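Local coordinates for aminoacyltransferase FemA (Staphylococcus aureus, PDB 1LRZ), which catalyses the addition of glycines 2 and 3 to the pentaglycine bridge of staphylococcal peptidoglycan, with glycyl-tRNA as donor, at residues L105-Y110 against L138-T143; G177-N182 against V380-G385; I398-I401 against V405-A408. All blocks are in the same frame, centred on the assembly; numbering follows the deposited sequence.

Contact 1: residues L105-Y110 against L138-T143; sequences LHIDPY and LGFEHT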
# COMPACT_ATOMS: atom_id res chain seq x y z
N LEU A 105 -8.22 0.85 27.19
CA LEU A 105 -8.14 1.62 25.96
C LEU A 105 -6.81 1.35 25.26
O LEU A 105 -5.74 1.51 25.85
CB LEU A 105 -8.27 3.11 26.28
CG LEU A 105 -7.93 4.14 25.20
CD1 LEU A 105 -8.81 3.93 23.97
CD2 LEU A 105 -8.13 5.54 25.78
N HIS A 106 -6.91 0.92 24.01
CA HIS A 106 -5.75 0.57 23.19
C HIS A 106 -5.55 1.58 22.05
O HIS A 106 -6.44 1.77 21.22
CB HIS A 106 -5.99 -0.84 22.62
CG HIS A 106 -4.96 -1.31 21.65
ND1 HIS A 106 -5.16 -2.40 20.83
CD2 HIS A 106 -3.72 -0.84 21.36
CE1 HIS A 106 -4.09 -2.57 20.07
NE2 HIS A 106 -3.20 -1.64 20.38
N ILE A 107 -4.40 2.24 22.03
CA ILE A 107 -4.10 3.21 20.97
C ILE A 107 -2.84 2.81 20.19
O ILE A 107 -1.88 2.27 20.75
CB ILE A 107 -3.89 4.64 21.52
CG1 ILE A 107 -2.69 4.66 22.47
CG2 ILE A 107 -5.16 5.12 22.24
CD1 ILE A 107 -2.21 6.06 22.83
N ASP A 108 -2.85 3.07 18.88
CA ASP A 108 -1.71 2.77 18.02
C ASP A 108 -1.61 3.91 16.99
O ASP A 108 -1.86 3.73 15.80
CB ASP A 108 -1.86 1.38 17.35
CG ASP A 108 -3.15 1.21 16.55
OD1 ASP A 108 -3.26 0.19 15.84
OD2 ASP A 108 -4.04 2.08 16.60
N PRO A 109 -1.24 5.11 17.46
CA PRO A 109 -1.10 6.30 16.63
C PRO A 109 -0.15 6.14 15.45
O PRO A 109 0.91 5.52 15.56
CB PRO A 109 -0.65 7.38 17.62
CG PRO A 109 0.12 6.61 18.61
CD PRO A 109 -0.71 5.36 18.82
N TYR A 110 -0.58 6.70 14.32
CA TYR A 110 0.16 6.69 13.06
C TYR A 110 1.16 7.83 13.25
O TYR A 110 1.05 8.89 12.63
CB TYR A 110 -0.82 6.99 11.92
CG TYR A 110 -0.34 6.62 10.53
CD1 TYR A 110 -1.03 7.07 9.41
CD2 TYR A 110 0.78 5.80 10.34
CE1 TYR A 110 -0.64 6.72 8.12
CE2 TYR A 110 1.19 5.44 9.04
CZ TYR A 110 0.47 5.90 7.94
OH TYR A 110 0.83 5.54 6.67
N LEU A 138 0.26 9.64 31.51
CA LEU A 138 -1.20 9.57 31.44
C LEU A 138 -1.75 8.15 31.64
O LEU A 138 -2.94 7.93 31.47
CB LEU A 138 -1.69 10.13 30.10
CG LEU A 138 -1.48 11.63 29.90
CD1 LEU A 138 -2.08 12.06 28.58
CD2 LEU A 138 -2.14 12.39 31.05
N GLY A 139 -0.89 7.21 32.00
CA GLY A 139 -1.35 5.85 32.22
C GLY A 139 -1.39 4.96 30.99
O GLY A 139 -1.79 3.79 31.07
N PHE A 140 -0.98 5.50 29.85
CA PHE A 140 -0.95 4.71 28.61
C PHE A 140 0.39 3.97 28.58
O PHE A 140 1.42 4.56 28.27
CB PHE A 140 -1.08 5.61 27.37
CG PHE A 140 -2.46 6.18 27.17
CD1 PHE A 140 -2.85 7.34 27.82
CD2 PHE A 140 -3.37 5.52 26.35
CE1 PHE A 140 -4.14 7.85 27.66
CE2 PHE A 140 -4.67 6.01 26.19
CZ PHE A 140 -5.05 7.18 26.84
N GLU A 141 0.36 2.68 28.89
CA GLU A 141 1.56 1.85 28.93
C GLU A 141 1.96 1.27 27.57
O GLU A 141 1.20 0.53 26.93
CB GLU A 141 1.35 0.71 29.93
CG GLU A 141 0.75 1.20 31.25
CD GLU A 141 0.46 0.09 32.24
OE1 GLU A 141 -0.23 -0.90 31.86
OE2 GLU A 141 0.92 0.20 33.40
N HIS A 142 3.16 1.63 27.13
CA HIS A 142 3.70 1.17 25.85
C HIS A 142 3.91 -0.35 25.89
O HIS A 142 4.44 -0.86 26.87
CB HIS A 142 5.05 1.86 25.59
CG HIS A 142 5.61 1.61 24.22
ND1 HIS A 142 6.90 1.18 24.01
CD2 HIS A 142 5.06 1.76 22.99
CE1 HIS A 142 7.13 1.08 22.71
NE2 HIS A 142 6.02 1.43 22.07
N THR A 143 3.51 -1.06 24.85
CA THR A 143 3.68 -2.51 24.85
C THR A 143 5.09 -2.94 24.45
O THR A 143 5.46 -4.09 24.62
CB THR A 143 2.66 -3.22 23.92
OG1 THR A 143 3.02 -3.03 22.55
CG2 THR A 143 1.26 -2.66 24.15
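Phe140 meets Leu105 and Ile107, two residues that point from the same face of strand 102-107, through its ring atoms CD2, CE2 and CZ. The two meet the ring differently. Leu105 comes in near the ring plane at the edge: its CD2 methyl lies 3.5 Å from Phe140 CE2 and 3.6 Å from Phe140 CZ, beside the bond joining those two carbons. Ile107 runs at about a right angle to the phenyl group, and its CD1 stands 3.7 Å from Phe140 CD2, approaching obliquely. Its CG1 follows at 4.0 Å from the same Phe140 CD2. CE2 and CD2 thus take most of the touching.

The torsions explain this division. In Leu105, chi1 (168°) carries CG toward the ring and chi2 (58°) then brings the CD2 methyl to it, while Ile107 holds CG1 between its N and carbonyl carbon (chi1 62°) and extends CD1 beyond it toward the phenyl group. Phe140 sits just after a helix end closed by a Schellman motif, in which Gly139 takes a positive phi that suits glycine and Phe140 N bonds to Met135 O. This turn brings the backbone round at Phe140, just before strand 141-142, with the side chain directed at strand 102-107.

Strand 397-400 separates the two partner strands, and Phe140 also touches Phe397 and Lys399 on it. Met135 packs on both Phe140 and Ile107, while Leu93, Phe90 and Ser94 of helix 83-98 line the same layer.

No hydrogen bond crosses between the two segments. Buried leucine, isoleucine and phenylalanine hold the contact by dispersion and exclusion of water: the flat ring takes one methyl at its edge and another obliquely, bridging over strand 397-400 in the apolar layer between the seven-stranded sheet and helices 83-98 and 130-137.

Contact 2: residues G177-N182 against V380-G385; sequences GLRKRN and VKFKKG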
# COMPACT_ATOMS: atom_id res chain seq x y z
N GLY A 177 19.17 -0.82 -10.57
CA GLY A 177 19.21 -1.43 -11.89
C GLY A 177 18.12 -2.43 -12.22
O GLY A 177 17.48 -2.36 -13.28
N LEU A 178 17.89 -3.38 -11.31
CA LEU A 178 16.89 -4.41 -11.53
C LEU A 178 15.46 -3.83 -11.62
O LEU A 178 14.70 -4.21 -12.52
CB LEU A 178 16.99 -5.45 -10.41
CG LEU A 178 16.24 -6.77 -10.58
CD1 LEU A 178 16.60 -7.43 -11.92
CD2 LEU A 178 16.58 -7.69 -9.41
N ARG A 179 15.08 -2.93 -10.72
CA ARG A 179 13.72 -2.36 -10.80
C ARG A 179 13.52 -1.49 -12.03
O ARG A 179 12.48 -1.53 -12.67
CB ARG A 179 13.39 -1.55 -9.53
CG ARG A 179 13.00 -2.43 -8.35
CD ARG A 179 14.22 -3.20 -7.88
NE ARG A 179 13.87 -4.54 -7.48
CZ ARG A 179 14.67 -5.36 -6.83
NH1 ARG A 179 14.23 -6.56 -6.53
NH2 ARG A 179 15.91 -4.99 -6.49
N LYS A 180 14.52 -0.68 -12.36
CA LYS A 180 14.45 0.17 -13.54
C LYS A 180 14.28 -0.69 -14.80
O LYS A 180 13.41 -0.43 -15.63
CB LYS A 180 15.74 0.99 -13.66
CG LYS A 180 15.78 2.00 -14.79
CD LYS A 180 16.96 2.95 -14.54
CE LYS A 180 16.91 4.23 -15.36
NZ LYS A 180 18.07 5.14 -15.01
N ARG A 181 15.11 -1.73 -14.93
CA ARG A 181 15.04 -2.60 -16.09
C ARG A 181 13.67 -3.26 -16.24
O ARG A 181 13.09 -3.25 -17.33
CB ARG A 181 16.13 -3.68 -16.03
CG ARG A 181 16.02 -4.71 -17.15
CD ARG A 181 17.24 -5.65 -17.23
NE ARG A 181 17.03 -6.70 -18.22
CZ ARG A 181 17.89 -7.70 -18.44
NH1 ARG A 181 17.62 -8.62 -19.36
NH2 ARG A 181 19.02 -7.77 -17.75
N ASN A 182 13.17 -3.83 -15.16
CA ASN A 182 11.87 -4.50 -15.19
C ASN A 182 10.72 -3.53 -15.43
O ASN A 182 9.74 -3.86 -16.11
CB ASN A 182 11.67 -5.29 -13.89
CG ASN A 182 12.46 -6.60 -13.87
OD1 ASN A 182 13.05 -6.99 -12.87
ND2 ASN A 182 12.47 -7.27 -15.00
N VAL A 380 11.39 -7.27 1.00
CA VAL A 380 12.10 -6.07 1.44
C VAL A 380 13.11 -5.60 0.39
O VAL A 380 13.27 -4.40 0.18
CB VAL A 380 12.81 -6.31 2.81
CG1 VAL A 380 13.69 -5.11 3.18
CG2 VAL A 380 11.74 -6.52 3.90
N LYS A 381 13.79 -6.54 -0.26
CA LYS A 381 14.76 -6.19 -1.31
C LYS A 381 14.03 -5.54 -2.48
O LYS A 381 14.53 -4.61 -3.12
CB LYS A 381 15.50 -7.46 -1.80
CG LYS A 381 16.45 -8.06 -0.78
CD LYS A 381 17.13 -9.32 -1.33
CE LYS A 381 18.13 -9.89 -0.32
NZ LYS A 381 18.84 -11.11 -0.85
N PHE A 382 12.83 -6.04 -2.76
CA PHE A 382 12.02 -5.50 -3.85
C PHE A 382 11.65 -4.05 -3.54
O PHE A 382 11.84 -3.15 -4.37
CB PHE A 382 10.79 -6.40 -4.03
CG PHE A 382 9.78 -5.88 -5.02
CD1 PHE A 382 8.68 -5.13 -4.58
CD2 PHE A 382 9.87 -6.21 -6.37
CE1 PHE A 382 7.68 -4.72 -5.49
CE2 PHE A 382 8.89 -5.80 -7.28
CZ PHE A 382 7.79 -5.06 -6.84
N LYS A 383 11.14 -3.80 -2.33
CA LYS A 383 10.75 -2.46 -1.93
C LYS A 383 11.97 -1.53 -1.91
O LYS A 383 11.91 -0.38 -2.36
CB LYS A 383 10.06 -2.53 -0.56
CG LYS A 383 8.76 -3.34 -0.65
CD LYS A 383 8.02 -3.48 0.68
CE LYS A 383 6.74 -4.29 0.44
NZ LYS A 383 5.86 -4.44 1.63
N LYS A 384 13.09 -2.05 -1.42
CA LYS A 384 14.34 -1.31 -1.36
C LYS A 384 14.74 -0.79 -2.74
O LYS A 384 15.20 0.36 -2.88
CB LYS A 384 15.45 -2.22 -0.81
CG LYS A 384 16.81 -1.56 -0.69
CD LYS A 384 17.84 -2.57 -0.23
CE LYS A 384 19.24 -1.98 -0.25
NZ LYS A 384 20.23 -2.97 0.26
N GLY A 385 14.53 -1.63 -3.75
CA GLY A 385 14.88 -1.27 -5.12
C GLY A 385 14.16 -0.07 -5.70
O GLY A 385 14.61 0.49 -6.70
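Arg179 carries the whole contact from its helix, and its side chain lies along Lys381, Phe382 and Gly385 in the segment 380-385. The closest approach is aliphatic: Arg179 CD rests 3.4 Å from Gly385 CA, a nearness possible because glycine puts no side chain where the arginine methylenes pass. Arg179 CG lies 3.7 Å from Gly385 O. Beyond CD the chain reaches Phe382, with Arg179 NH1 3.6 Å from Phe382 CA.

The guanidinium is sandwiched. Lys381 O stands 3.5 Å above one face, offset toward the rim, and Leu178 CD2 comes over the opposite face, likewise offset. Lys381 O is already engaged in its own helix, accepting from Gly385 N at 3.0 Å, and its position over the flat group does not make a hydrogen bond to the arginine. Bends at chi2 (69°) and chi3 (-142°) steer the guanidinium alongside Lys381 O and Phe382 CA.

What fixes the head is Asp176, just before the segment, whose OD1 forms a salt bridge with Arg179 NH2. Asp176 also shares a backbone hydrogen bond with Gly385, so the same residue ties both chain parts together. Farther out, Tyr343 of helix 341-355 and Tyr386 touch both Arg179 and Phe382; the Phe382 and Tyr386 rings meet edge-to-face.

A single arginine thus links helix 177-187 to helix 377-384 by van der Waals contact, while its charge is answered by Asp176, which also meets Gly385. The carbonyl oxygen over the guanidinium face would probably add a modest electrostatic attraction.

Contact 3: residues I398-I401 against V405-A408; sequences IKPI and VYAA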
# COMPACT_ATOMS: atom_id res chain seq x y z
N ILE A 398 -1.50 0.87 25.94
CA ILE A 398 -2.71 0.39 26.57
C ILE A 398 -2.92 1.05 27.92
O ILE A 398 -2.01 1.11 28.74
CB ILE A 398 -2.65 -1.14 26.74
CG1 ILE A 398 -2.77 -1.81 25.36
CG2 ILE A 398 -3.73 -1.63 27.70
CD1 ILE A 398 -2.47 -3.29 25.37
N LYS A 399 -4.11 1.59 28.14
CA LYS A 399 -4.42 2.20 29.41
C LYS A 399 -5.55 1.41 30.06
O LYS A 399 -6.70 1.47 29.62
CB LYS A 399 -4.85 3.65 29.27
CG LYS A 399 -5.21 4.25 30.63
CD LYS A 399 -5.62 5.70 30.56
CE LYS A 399 -5.81 6.26 31.96
NZ LYS A 399 -6.05 7.72 31.92
N PRO A 400 -5.22 0.63 31.10
CA PRO A 400 -6.24 -0.16 31.79
C PRO A 400 -7.13 0.80 32.56
O PRO A 400 -6.62 1.68 33.25
CB PRO A 400 -5.41 -1.02 32.75
CG PRO A 400 -4.06 -1.09 32.09
CD PRO A 400 -3.87 0.32 31.59
N ILE A 401 -8.45 0.66 32.44
CA ILE A 401 -9.38 1.53 33.16
C ILE A 401 -9.75 0.92 34.52
O ILE A 401 -9.83 1.63 35.53
CB ILE A 401 -10.65 1.81 32.35
CG1 ILE A 401 -10.26 2.48 31.02
CG2 ILE A 401 -11.60 2.69 33.15
CD1 ILE A 401 -9.54 3.80 31.19
N VAL A 405 -9.96 -5.99 37.17
CA VAL A 405 -10.73 -6.73 36.17
C VAL A 405 -9.86 -6.99 34.94
O VAL A 405 -9.91 -8.07 34.33
CB VAL A 405 -12.01 -5.96 35.75
CG1 VAL A 405 -12.76 -6.73 34.67
CG2 VAL A 405 -12.92 -5.75 36.97
N TYR A 406 -9.05 -6.00 34.57
CA TYR A 406 -8.17 -6.16 33.41
C TYR A 406 -7.13 -7.25 33.71
O TYR A 406 -6.76 -8.03 32.83
CB TYR A 406 -7.48 -4.83 33.09
CG TYR A 406 -6.57 -4.92 31.88
CD1 TYR A 406 -7.09 -5.22 30.62
CD2 TYR A 406 -5.19 -4.72 32.01
CE1 TYR A 406 -6.26 -5.31 29.50
CE2 TYR A 406 -4.35 -4.81 30.90
CZ TYR A 406 -4.89 -5.11 29.65
OH TYR A 406 -4.06 -5.23 28.56
N ALA A 407 -6.68 -7.32 34.96
CA ALA A 407 -5.71 -8.34 35.36
C ALA A 407 -6.34 -9.73 35.16
O ALA A 407 -5.69 -10.64 34.64
CB ALA A 407 -5.30 -8.15 36.82
N ALA A 408 -7.59 -9.88 35.57
CA ALA A 408 -8.27 -11.16 35.41
C ALA A 408 -8.42 -11.48 33.92
O ALA A 408 -8.23 -12.63 33.50
CB ALA A 408 -9.65 -11.11 36.07
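This is an apolar contact across a tight strand-to-helix turn near the C terminus, where Tyr406 of helix 403-411 folds back onto the side chains of Ile398 and Pro400 on strand 397-400. These two, two residues apart and pointing the same way, receive it at different places along the ring. Pro400 meets one side of the ring: its CB and CG both lie 3.8 Å from Tyr406 CD2, and Pro400 CG is 3.9 Å from Tyr406 CE2. Ile398 meets the far end, its CG2 methyl 3.7 Å from Tyr406 OH, with the two side chains crossing at about a right angle. Both approaches to the ring are oblique.

Tyr406 reaches this far because CG stands opposite its own backbone N (chi1 -179°), which extends the ring back toward the strand. The long aromatic group suits the span: its CD2 and CE2 carbons give the proline ring an apolar surface, and the phenol end reaches as far as the isoleucine. All three residues are only partly buried.

In the turn between the segments, Asn402 OD1 takes a hydrogen bond from Val405 N. On the adjacent strand 102-107, Leu103 touches Tyr406 and Tyr104 meets its ring with planes at about 45°; Ile398 also packs on Tyr104. Lys399, pointing the other way, bonds to Leu138 O, and the helix 403-411 thus lies on the sheet face away from that lysine.

How the contacts relate
From the N terminus, contact 1 comes first, closing a 27-residue excursion from strand 102-107 through strands 112-116 and 122-125 of the nine-stranded sheet and helix 130-137, and returning to the seven-stranded sheet. Contact 2 then closes a far longer loop of 197 residues, which includes the two long helices 245-272 and 277-307, by joining helix 177-187 to helix 377-384. Contact 3 closes only the short turn from strand 397-400 to helix 403-411. The three loops follow in series, neither nesting nor crossing. Contacts 1 and 3 share one sheet, strand 397-400 lying between 102-107 and 141-142; the centre of contact 2 is about 36 Å from that of contact 1 and 45 Å from that of contact 3.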